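Local atomic coordinates of kinesin-like protein Nod (Drosophila melanogaster, PDB entry 3DC4), a protein that binds microtubules and hydrolyses ATP, and is required for the distributive segregation of non-exchange chromosomes during meiosis. Residues A[25-30]-A[65-70]; A[97-102]-A[306-311]. One frame throughout, in Å; residues are numbered along the deposited sequence.

Both segments of interaction 1 precede those of interaction 2 in the sequence, yet they lie in one sheet, their centres about 10 Å apart. Strand 67-69 pairs with strand 23-30, which pairs with strand 305-312, and that strand with 96-101; all these pairings are parallel. Strands 23-30 and 305-312 join the two contacts, with Ala27 O probably hydrogen-bonded to Ala310 N at 2.7 Å. The whole belongs to the kinesin motor domain, the catalytic core of a longer protein. It illustrates a general principle of P-loop NTPases: strands distant in sequence build the parallel part of a mixed central sheet, near whose C-terminal ends lie Arg29, which touches ADP, and the predicted P-loop beginning at Gly102.

Interaction 1 (A[25-30]-A[65-70]); sequences RIAVRE and FDHAFP
Asp66 takes hold of Ile26 at both polar ends of its backbone, a worked example of how a parallel pairing can begin with a side chain. From the start of the side chain, Asp66 CB lies 3.4 Å from Ile26 O and comes within 3.8 Å of Arg25 NH1. CG is anti to the carbonyl carbon (chi1 -64°), which keeps the carboxylate beside the residue's own amide and lets both address Ile26. Asp66 OD1 accepts a hydrogen bond from Ile26 N at 2.9 Å through its anti lone pair, fairly straight (164°), and forms a salt bridge with Lys333. Asp66 OD2 is 4.3 Å from Arg25 NH1, but well out of the guanidinium plane, so that probably only the charges feel each other. Asp66 N donates to Ile26 O at 2.9 Å, and His67 N adds a weak bond to the same oxygen.

Beyond this start the regular ladder runs from Val28 N to His67 O, Phe69 N to Val28 O and Glu30 N to Phe69 O. At the far end a water sits in the guanidinium plane of Arg29, 2.8 Å from Arg29 NE and 3.0 Å from Pro70 O. Gln75, Ser111 and Ile73 hold the guanidinium nitrogens of this ADP-contacting residue.

Ile26, Val28 and Phe65 pack against helix 319-335, Ala27, His67 and Phe69 against helix 75-82, and strand 305-312 pairs with the other edge of 25-30.

Interaction 2 (A[97-102]-A[306-311]); sequences TALAYG and LTFLAC
Five backbone bonds zip Thr97-Tyr101 to Thr307-Cys311 in parallel, and residues in between bond by their backbones to the strands beyond. Thr307 N donates to Thr97 O and Leu99 N to Thr307 O, both at 2.8 Å. Leu309 N reaches Leu99 O, and Leu309 O receives Tyr101 N at 3.0 Å. Cys311 N to Tyr101 O closes the series, nearly straight at 172°. The backbones of Ala98 and Ala100 bond to those of Asn238, Val240 and Leu242, while those of Phe308 and Ala310 bond to Arg25, Ala27 and Arg29.

The Tyr101 ring swings across to the partner strand because CG stands between the backbone N and the carbonyl carbon (chi1 75°). Ala310 CA lies over one face, 4.0 Å from the centroid of the Tyr101 ring, and Ala310 CB touches Tyr101 CZ at 3.5 Å. The hydroxyl is satisfied by Thr325 O; a phenylalanine in place of Tyr101 would probably keep the ring over Ala310 but lose this hydrogen bond tying the strand to helix 319-335. Thr97 OG1 pairs with Asn238 ND2.

At Gly102, in the predicted P-loop, a CB would collide with Cys311 O, and Gly102 O accepts from Lys108 NZ.

Leu99, Tyr101 and Phe308 pack on helix 267-279, Tyr101 also edge-to-face with Phe328. Ala98, Ala100, Leu309 and Cys311 meet helix 108-112, and strands 234-241 and 23-30 flank the pair.

Interaction 1 (A[25-30]-A[65-70])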
loop_
_atom_site.group_PDB
_atom_site.type_symbol
_atom_site.label_atom_id
_atom_site.label_comp_id
_atom_site.label_asym_id
_atom_site.label_seq_id
_atom_site.Cartn_x
_atom_site.Cartn_y
_atom_site.Cartn_z
ATOM N N ARG A 25 8.181 4.992 -5.521
ATOM C CA ARG A 25 7.404 6.185 -5.826
ATOM C C ARG A 25 6.640 6.722 -4.615
ATOM O O ARG A 25 6.207 5.961 -3.744
ATOM C CB ARG A 25 6.410 5.875 -6.953
ATOM C CG ARG A 25 7.009 5.276 -8.221
ATOM C CD ARG A 25 7.996 6.210 -8.908
ATOM N NE ARG A 25 7.859 6.168 -10.367
ATOM C CZ ARG A 25 6.894 6.791 -11.037
ATOM N NH1 ARG A 25 5.991 7.505 -10.375
ATOM N NH2 ARG A 25 6.821 6.696 -12.361
ATOM N N ILE A 26 6.468 8.038 -4.572
ATOM C CA ILE A 26 5.748 8.666 -3.476
ATOM C C ILE A 26 4.670 9.610 -3.996
ATOM O O ILE A 26 4.926 10.484 -4.833
ATOM C CB ILE A 26 6.709 9.446 -2.556
ATOM C CG1 ILE A 26 7.671 8.457 -1.885
ATOM C CG2 ILE A 26 5.915 10.219 -1.492
ATOM C CD1 ILE A 26 8.720 9.079 -1.013
ATOM N N ALA A 27 3.457 9.412 -3.500
ATOM C CA ALA A 27 2.330 10.232 -3.897
ATOM C C ALA A 27 1.646 10.783 -2.654
ATOM O O ALA A 27 1.718 10.180 -1.581
ATOM C CB ALA A 27 1.340 9.397 -4.692
ATOM N N VAL A 28 0.995 11.931 -2.804
ATOM C CA VAL A 28 0.258 12.552 -1.716
ATOM C C VAL A 28 -1.155 12.818 -2.200
ATOM O O VAL A 28 -1.372 13.270 -3.330
ATOM C CB VAL A 28 0.882 13.896 -1.275
ATOM C CG1 VAL A 28 0.059 14.500 -0.138
ATOM C CG2 VAL A 28 2.314 13.668 -0.803
ATOM N N ARG A 29 -2.119 12.522 -1.336
ATOM C CA ARG A 29 -3.517 12.760 -1.657
ATOM C C ARG A 29 -4.151 13.591 -0.557
ATOM O O ARG A 29 -4.155 13.197 0.608
ATOM C CB ARG A 29 -4.294 11.446 -1.797
ATOM C CG ARG A 29 -5.726 11.664 -2.317
ATOM C CD ARG A 29 -6.536 10.363 -2.447
ATOM N NE ARG A 29 -7.723 10.573 -3.290
ATOM C CZ ARG A 29 -8.617 9.639 -3.589
ATOM N NH1 ARG A 29 -8.471 8.413 -3.107
ATOM N NH2 ARG A 29 -9.639 9.925 -4.389
ATOM N N GLU A 30 -4.686 14.742 -0.941
ATOM C CA GLU A 30 -5.340 15.641 -0.005
ATOM C C GLU A 30 -6.749 15.123 0.257
ATOM O O GLU A 30 -7.488 14.841 -0.682
ATOM C CB GLU A 30 -5.416 17.051 -0.602
ATOM C CG GLU A 30 -6.241 18.037 0.219
ATOM C CD GLU A 30 -6.386 19.386 -0.473
ATOM O OE1 GLU A 30 -6.715 19.397 -1.675
ATOM O OE2 GLU A 30 -6.181 20.428 0.183
ATOM N N PHE A 65 7.110 15.453 -4.784
ATOM C CA PHE A 65 7.044 14.005 -4.876
ATOM C C PHE A 65 6.812 13.582 -6.318
ATOM O O PHE A 65 7.109 14.333 -7.241
ATOM C CB PHE A 65 5.928 13.497 -3.984
ATOM C CG PHE A 65 6.062 13.949 -2.566
ATOM C CD1 PHE A 65 7.195 13.624 -1.833
ATOM C CD2 PHE A 65 5.081 14.729 -1.975
ATOM C CE1 PHE A 65 7.354 14.071 -0.527
ATOM C CE2 PHE A 65 5.232 15.183 -0.665
ATOM C CZ PHE A 65 6.371 14.851 0.055
ATOM N N ASP A 66 6.290 12.379 -6.515
ATOM C CA ASP A 66 6.035 11.894 -7.866
ATOM C C ASP A 66 4.616 12.195 -8.304
ATOM O O ASP A 66 4.325 12.237 -9.499
ATOM C CB ASP A 66 6.266 10.393 -7.943
ATOM C CG ASP A 66 7.706 10.023 -7.668
ATOM O OD1 ASP A 66 7.967 9.375 -6.632
ATOM O OD2 ASP A 66 8.580 10.396 -8.477
ATOM N N HIS A 67 3.735 12.394 -7.327
ATOM C CA HIS A 67 2.327 12.678 -7.587
ATOM C C HIS A 67 1.762 13.515 -6.453
ATOM O O HIS A 67 2.020 13.232 -5.291
ATOM C CB HIS A 67 1.517 11.376 -7.658
ATOM C CG HIS A 67 1.958 10.436 -8.737
ATOM N ND1 HIS A 67 1.694 10.661 -10.071
ATOM C CD2 HIS A 67 2.652 9.274 -8.681
ATOM C CE1 HIS A 67 2.206 9.679 -10.791
ATOM N NE2 HIS A 67 2.792 8.823 -9.972
ATOM N N ALA A 68 1.004 14.552 -6.789
ATOM C CA ALA A 68 0.366 15.388 -5.776
ATOM C C ALA A 68 -1.088 15.516 -6.232
ATOM O O ALA A 68 -1.393 16.248 -7.180
ATOM C CB ALA A 68 1.037 16.763 -5.693
ATOM N N PHE A 69 -1.975 14.787 -5.555
ATOM C CA PHE A 69 -3.395 14.754 -5.889
ATOM C C PHE A 69 -4.275 15.620 -4.994
ATOM O O PHE A 69 -4.356 15.392 -3.786
ATOM C CB PHE A 69 -3.926 13.315 -5.809
ATOM C CG PHE A 69 -3.167 12.324 -6.651
ATOM C CD1 PHE A 69 -3.157 12.429 -8.041
ATOM C CD2 PHE A 69 -2.489 11.262 -6.055
ATOM C CE1 PHE A 69 -2.488 11.490 -8.822
ATOM C CE2 PHE A 69 -1.816 10.314 -6.831
ATOM C CZ PHE A 69 -1.814 10.429 -8.214
ATOM N N PRO A 70 -4.948 16.627 -5.577
ATOM C CA PRO A 70 -5.823 17.489 -4.774
ATOM C C PRO A 70 -7.098 16.730 -4.403
ATOM O O PRO A 70 -7.377 15.664 -4.962
ATOM C CB PRO A 70 -6.087 18.674 -5.701
ATOM C CG PRO A 70 -6.037 18.051 -7.057
ATOM C CD PRO A 70 -4.833 17.136 -6.956
HETATM O O HOH W 1 -8.731 13.140 -3.932
#

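Interaction 2 (A[97-102]-A[306-311])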
loop_
_atom_site.group_PDB
_atom_site.type_symbol
_atom_site.label_atom_id
_atom_site.label_comp_id
_atom_site.label_asym_id
_atom_site.label_seq_id
_atom_site.Cartn_x
_atom_site.Cartn_y
_atom_site.Cartn_z
ATOM N N THR A 97 4.191 -3.273 -3.986
ATOM C CA THR A 97 3.588 -2.846 -2.730
ATOM C C THR A 97 3.080 -1.408 -2.844
ATOM O O THR A 97 3.802 -0.522 -3.283
ATOM C CB THR A 97 4.602 -2.929 -1.575
ATOM O OG1 THR A 97 5.050 -4.287 -1.437
ATOM C CG2 THR A 97 3.972 -2.471 -0.269
ATOM N N ALA A 98 1.819 -1.197 -2.484
ATOM C CA ALA A 98 1.226 0.135 -2.504
ATOM C C ALA A 98 0.805 0.325 -1.055
ATOM O O ALA A 98 -0.016 -0.428 -0.526
ATOM C CB ALA A 98 0.011 0.188 -3.447
ATOM N N LEU A 99 1.384 1.330 -0.410
ATOM C CA LEU A 99 1.108 1.581 0.993
ATOM C C LEU A 99 0.581 2.968 1.307
ATOM O O LEU A 99 1.187 3.979 0.944
ATOM C CB LEU A 99 2.379 1.296 1.806
ATOM C CG LEU A 99 2.394 1.504 3.319
ATOM C CD1 LEU A 99 3.506 0.655 3.916
ATOM C CD2 LEU A 99 2.597 2.980 3.651
ATOM N N ALA A 100 -0.555 2.998 1.995
ATOM C CA ALA A 100 -1.173 4.251 2.388
ATOM C C ALA A 100 -0.820 4.493 3.849
ATOM O O ALA A 100 -0.888 3.585 4.691
ATOM C CB ALA A 100 -2.702 4.175 2.227
ATOM N N TYR A 101 -0.438 5.723 4.150
ATOM C CA TYR A 101 -0.091 6.084 5.512
ATOM C C TYR A 101 -0.542 7.510 5.758
ATOM O O TYR A 101 -0.871 8.243 4.821
ATOM C CB TYR A 101 1.418 5.980 5.733
ATOM C CG TYR A 101 2.229 7.104 5.122
ATOM C CD1 TYR A 101 2.604 7.078 3.774
ATOM C CD2 TYR A 101 2.660 8.181 5.905
ATOM C CE1 TYR A 101 3.398 8.099 3.228
ATOM C CE2 TYR A 101 3.451 9.202 5.370
ATOM C CZ TYR A 101 3.819 9.155 4.032
ATOM O OH TYR A 101 4.613 10.138 3.485
ATOM N N GLY A 102 -0.561 7.899 7.025
ATOM C CA GLY A 102 -0.979 9.239 7.356
ATOM C C GLY A 102 -1.989 9.221 8.481
ATOM O O GLY A 102 -2.385 8.161 8.957
ATOM N N LEU A 306 7.849 -0.263 -4.939
ATOM C CA LEU A 306 7.287 0.278 -3.708
ATOM C C LEU A 306 6.686 1.653 -3.969
ATOM O O LEU A 306 7.367 2.556 -4.453
ATOM C CB LEU A 306 8.377 0.370 -2.633
ATOM C CG LEU A 306 8.035 1.009 -1.284
ATOM C CD1 LEU A 306 6.866 0.287 -0.647
ATOM C CD2 LEU A 306 9.258 0.965 -0.370
ATOM N N THR A 307 5.402 1.801 -3.656
ATOM C CA THR A 307 4.717 3.071 -3.853
ATOM C C THR A 307 4.020 3.523 -2.571
ATOM O O THR A 307 3.206 2.795 -1.992
ATOM C CB THR A 307 3.678 2.980 -4.987
ATOM O OG1 THR A 307 4.351 2.734 -6.228
ATOM C CG2 THR A 307 2.890 4.288 -5.095
ATOM N N PHE A 308 4.366 4.731 -2.133
ATOM C CA PHE A 308 3.805 5.339 -0.927
ATOM C C PHE A 308 2.669 6.276 -1.277
ATOM O O PHE A 308 2.763 7.028 -2.247
ATOM C CB PHE A 308 4.858 6.187 -0.208
ATOM C CG PHE A 308 5.910 5.399 0.501
ATOM C CD1 PHE A 308 5.702 4.968 1.809
ATOM C CD2 PHE A 308 7.127 5.131 -0.114
ATOM C CE1 PHE A 308 6.702 4.290 2.499
ATOM C CE2 PHE A 308 8.135 4.454 0.566
ATOM C CZ PHE A 308 7.919 4.031 1.879
ATOM N N LEU A 309 1.604 6.241 -0.490
ATOM C CA LEU A 309 0.488 7.153 -0.698
ATOM C C LEU A 309 0.274 7.856 0.626
ATOM O O LEU A 309 -0.263 7.269 1.576
ATOM C CB LEU A 309 -0.796 6.422 -1.105
ATOM C CG LEU A 309 -2.029 7.325 -1.289
ATOM C CD1 LEU A 309 -1.763 8.368 -2.377
ATOM C CD2 LEU A 309 -3.237 6.471 -1.690
ATOM N N ALA A 310 0.734 9.101 0.699
ATOM C CA ALA A 310 0.586 9.918 1.903
ATOM C C ALA A 310 -0.764 10.592 1.828
ATOM O O ALA A 310 -1.042 11.324 0.888
ATOM C CB ALA A 310 1.673 10.987 1.954
ATOM N N CYS A 311 -1.609 10.331 2.807
ATOM C CA CYS A 311 -2.918 10.950 2.837
ATOM C C CYS A 311 -2.831 12.044 3.888
ATOM O O CYS A 311 -2.370 11.789 5.001
ATOM C CB CYS A 311 -3.981 9.922 3.233
ATOM S SG CYS A 311 -4.238 8.595 1.950
#